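Local atomic coordinates of D-alanyl-D-alanine carboxypeptidase (Enterococcus faecalis V583, PDB entry 5ZHF), a protein that removes the C-terminal D-alanine from peptidoglycan-derived pentapeptides as a zinc-dependent carboxypeptidase and takes part in vancomycin resistance. Residues D147-G152 / E190-R195. Residues are numbered along the deposited sequence; the frame is centred on the assembly and turned at random.
With ZN (zinc ion), chain C.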
ATOM      1  N   ASP A 147       3.257   1.797   3.538  1.00 17.69           N
ATOM      2  CA  ASP A 147       3.154   3.217   3.226  1.00 18.13           C
ATOM      3  C   ASP A 147       4.521   3.789   3.396  1.00 17.38           C
ATOM      4  O   ASP A 147       5.112   3.661   4.463  1.00 18.78           O
ATOM      5  CB  ASP A 147       2.160   3.928   4.131  1.00 18.62           C
ATOM      6  CG  ASP A 147       0.755   3.412   3.971  1.00 18.41           C
ATOM      7  OD1 ASP A 147       0.366   2.965   2.863  1.00 19.42           O
ATOM      8  OD2 ASP A 147       0.014   3.509   4.952  1.00 20.26           O
ATOM      9  N   ILE A 148       5.055   4.355   2.326  1.00 17.41           N
ATOM     10  CA  ILE A 148       6.414   4.819   2.302  1.00 19.00           C
ATOM     11  C   ILE A 148       6.330   6.334   2.229  1.00 19.63           C
ATOM     12  O   ILE A 148       5.706   6.863   1.317  1.00 22.61           O
ATOM     13  CB  ILE A 148       7.205   4.254   1.108  1.00 18.82           C
ATOM     14  CG1 ILE A 148       7.281   2.716   1.210  1.00 19.37           C
ATOM     15  CG2 ILE A 148       8.609   4.879   1.095  1.00 18.57           C
ATOM     16  CD1 ILE A 148       7.805   2.051  -0.066  1.00 19.10           C
ATOM     17  N   ASN A 149       6.931   7.011   3.201  1.00 20.23           N
ATOM     18  CA  ASN A 149       7.006   8.472   3.186  1.00 22.09           C
ATOM     19  C   ASN A 149       8.447   8.903   3.100  1.00 21.25           C
ATOM     20  O   ASN A 149       9.374   8.091   3.127  1.00 19.89           O
ATOM     21  CB  ASN A 149       6.347   9.031   4.450  1.00 23.36           C
ATOM     22  CG  ASN A 149       4.836   8.986   4.391  1.00 26.46           C
ATOM     23  OD1 ASN A 149       4.224   8.961   3.312  1.00 29.28           O
ATOM     24  ND2 ASN A 149       4.219   9.027   5.562  1.00 26.72           N
ATOM     25  N   ALA A 150       8.652  10.211   3.018  1.00 21.95           N
ATOM     26  CA  ALA A 150       9.998  10.768   3.074  1.00 22.73           C
ATOM     27  C   ALA A 150      10.490  10.952   4.498  1.00 23.21           C
ATOM     28  O   ALA A 150       9.675  11.134   5.420  1.00 25.97           O
ATOM     29  CB  ALA A 150      10.026  12.089   2.343  1.00 23.23           C
ATOM     30  N   ASP A 151      11.807  10.909   4.692  1.00 22.39           N
ATOM     31  CA  ASP A 151      12.373  11.163   6.006  1.00 23.48           C
ATOM     32  C   ASP A 151      12.177  12.639   6.432  1.00 26.80           C
ATOM     33  O   ASP A 151      12.270  12.920   7.610  1.00 27.83           O
ATOM     34  CB  ASP A 151      13.816  10.679   6.161  1.00 24.03           C
ATOM     35  CG  ASP A 151      14.852  11.588   5.536  1.00 23.95           C
ATOM     36  OD1 ASP A 151      14.526  12.520   4.763  1.00 25.91           O
ATOM     37  OD2 ASP A 151      16.021  11.297   5.830  1.00 26.62           O
ATOM     38  N   GLY A 152      11.893  13.523   5.478  1.00 26.71           N
ATOM     39  CA  GLY A 152      11.550  14.930   5.749  1.00 29.68           C
ATOM     40  C   GLY A 152      12.766  15.825   5.667  1.00 32.04           C
ATOM     41  O   GLY A 152      12.748  16.853   4.949  1.00 32.47           O
ATOM     42  N   GLU A 190      -3.162   7.464  -3.589  1.00 23.54           N
ATOM     43  CA  GLU A 190      -2.357   7.291  -2.388  1.00 22.84           C
ATOM     44  C   GLU A 190      -0.911   7.008  -2.804  1.00 21.70           C
ATOM     45  O   GLU A 190      -0.475   5.859  -2.861  1.00 20.67           O
ATOM     46  CB  GLU A 190      -2.930   6.151  -1.529  1.00 22.73           C
ATOM     47  CG  GLU A 190      -4.334   6.495  -1.047  1.00 23.46           C
ATOM     48  CD  GLU A 190      -4.884   5.518  -0.045  1.00 25.07           C
ATOM     49  OE1 GLU A 190      -4.475   4.339  -0.036  1.00 25.87           O
ATOM     50  OE2 GLU A 190      -5.762   5.940   0.714  1.00 26.76           O
ATOM     51  N   PRO A 191      -0.143   8.073  -3.135  1.00 20.89           N
ATOM     52  CA  PRO A 191       1.186   7.875  -3.732  1.00 20.45           C
ATOM     53  C   PRO A 191       2.234   7.283  -2.791  1.00 18.62           C
ATOM     54  O   PRO A 191       3.346   6.993  -3.221  1.00 20.29           O
ATOM     55  CB  PRO A 191       1.590   9.296  -4.175  1.00 21.69           C
ATOM     56  CG  PRO A 191       0.805  10.191  -3.294  1.00 22.25           C
ATOM     57  CD  PRO A 191      -0.513   9.508  -3.103  1.00 22.23           C
ATOM     58  N   TRP A 192       1.860   7.131  -1.511  1.00 19.44           N
ATOM     59  CA  TRP A 192       2.651   6.440  -0.485  1.00 19.01           C
ATOM     60  C   TRP A 192       2.460   4.917  -0.431  1.00 17.93           C
ATOM     61  O   TRP A 192       3.314   4.235   0.133  1.00 16.55           O
ATOM     62  CB  TRP A 192       2.309   7.003   0.908  1.00 19.44           C
ATOM     63  CG  TRP A 192       0.866   7.043   1.190  1.00 20.13           C
ATOM     64  CD1 TRP A 192       0.089   6.042   1.698  1.00 20.69           C
ATOM     65  CD2 TRP A 192      -0.028   8.150   0.959  1.00 22.01           C
ATOM     66  NE1 TRP A 192      -1.202   6.449   1.789  1.00 21.48           N
ATOM     67  CE2 TRP A 192      -1.309   7.736   1.341  1.00 21.88           C
ATOM     68  CE3 TRP A 192       0.139   9.441   0.457  1.00 22.06           C
ATOM     69  CZ2 TRP A 192      -2.426   8.580   1.263  1.00 23.34           C
ATOM     70  CZ3 TRP A 192      -0.976  10.274   0.366  1.00 23.73           C
ATOM     71  CH2 TRP A 192      -2.229   9.845   0.782  1.00 23.92           C
ATOM     72  N   HIS A 193       1.350   4.395  -0.957  1.00 17.38           N
ATOM     73  CA  HIS A 193       0.963   2.991  -0.663  1.00 17.73           C
ATOM     74  C   HIS A 193       1.490   2.041  -1.763  1.00 17.60           C
ATOM     75  O   HIS A 193       1.007   2.064  -2.898  1.00 18.85           O
ATOM     76  CB  HIS A 193      -0.543   2.861  -0.498  1.00 18.36           C
ATOM     77  CG  HIS A 193      -0.999   1.478  -0.164  1.00 17.84           C
ATOM     78  ND1 HIS A 193      -1.493   1.126   1.074  1.00 18.62           N
ATOM     79  CD2 HIS A 193      -1.029   0.354  -0.918  1.00 18.40           C
ATOM     80  CE1 HIS A 193      -1.829  -0.153   1.057  1.00 19.67           C
ATOM     81  NE2 HIS A 193      -1.576  -0.638  -0.148  1.00 18.84           N
ATOM     82  N   TYR A 194       2.490   1.235  -1.395  1.00 17.17           N
ATOM     83  CA  TYR A 194       3.172   0.287  -2.282  1.00 18.57           C
ATOM     84  C   TYR A 194       2.921  -1.166  -1.843  1.00 18.00           C
ATOM     85  O   TYR A 194       2.964  -1.489  -0.648  1.00 17.13           O
ATOM     86  CB  TYR A 194       4.671   0.639  -2.414  1.00 18.48           C
ATOM     87  CG  TYR A 194       4.794   1.758  -3.421  1.00 18.52           C
ATOM     88  CD1 TYR A 194       4.463   3.069  -3.087  1.00 19.28           C
ATOM     89  CD2 TYR A 194       5.117   1.489  -4.758  1.00 18.98           C
ATOM     90  CE1 TYR A 194       4.508   4.091  -4.048  1.00 18.78           C
ATOM     91  CE2 TYR A 194       5.153   2.485  -5.712  1.00 19.41           C
ATOM     92  CZ  TYR A 194       4.825   3.787  -5.370  1.00 19.48           C
ATOM     93  OH  TYR A 194       4.849   4.731  -6.370  1.00 19.81           O
ATOM     94  N   ARG A 195       2.634  -2.016  -2.837  1.00 17.38           N
ATOM     95  CA  ARG A 195       2.226  -3.421  -2.628  1.00 17.07           C
ATOM     96  C   ARG A 195       3.239  -4.314  -3.301  1.00 16.86           C
ATOM     97  O   ARG A 195       3.582  -4.096  -4.472  1.00 17.00           O
ATOM     98  CB  ARG A 195       0.836  -3.645  -3.237  1.00 18.09           C
ATOM     99  CG  ARG A 195       0.419  -5.087  -3.506  1.00 18.03           C
ATOM    100  CD  ARG A 195       0.369  -5.956  -2.260  1.00 17.89           C
ATOM    101  NE  ARG A 195       0.294  -7.344  -2.699  1.00 18.85           N
ATOM    102  CZ  ARG A 195      -0.801  -8.024  -2.973  1.00 19.82           C
ATOM    103  NH1 ARG A 195      -2.013  -7.511  -2.772  1.00 19.28           N
ATOM    104  NH2 ARG A 195      -0.675  -9.282  -3.413  1.00 18.56           N
TER
HETATM  105 ZN    ZN C 301      -1.436   2.132   2.802  1.00 19.60          ZN
HETATM  106  O   HOH W   1      -2.901   3.796   2.764  1.00 19.59           O
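The zinc site of this M15B peptidase is built across two adjacent antiparallel strands, where Asp-147 and His-193 form a non-hydrogen-bonded pair and send their side chains to the same face. Asp-147 OD1 and His-193 ND1 each bind zinc at 2.0 Å; the 3.2 Å between them is the spacing of two ligands of one metal, not a hydrogen bond. With CG of His-193 anti to the backbone N (chi1 -178°), the ring lies beside the ion, and its turn about CB-CG points ND1 at the metal. His-140 is the third protein ligand, and a water 2.2 Å from zinc completes the set. That water donates to OE1 of Glu-190, the probable proton donor/acceptor, and accepts from Trp-192 NE1, both at 3.3 Å. Asp-147 OD1 meets the indole edge at Trp-192 CD1, 3.3 Å away, with carboxylate and ring almost perpendicular (89°). Arg-98, in a salt bridge with Asp-147 OD2, and Glu-139, accepting from His-193 NE2, probably hold the ligands in orientation. A backbone hydrogen bond from Ile-148 N to Trp-192 O (2.8 Å, 165°) joins the chains, while a type I turn, Glu-190 to His-193, leads into the second strand. Strands 91-95 and 173-175 flank the pair, and helix 157-167 packs Leu-164 against both Ile-148 and Tyr-194.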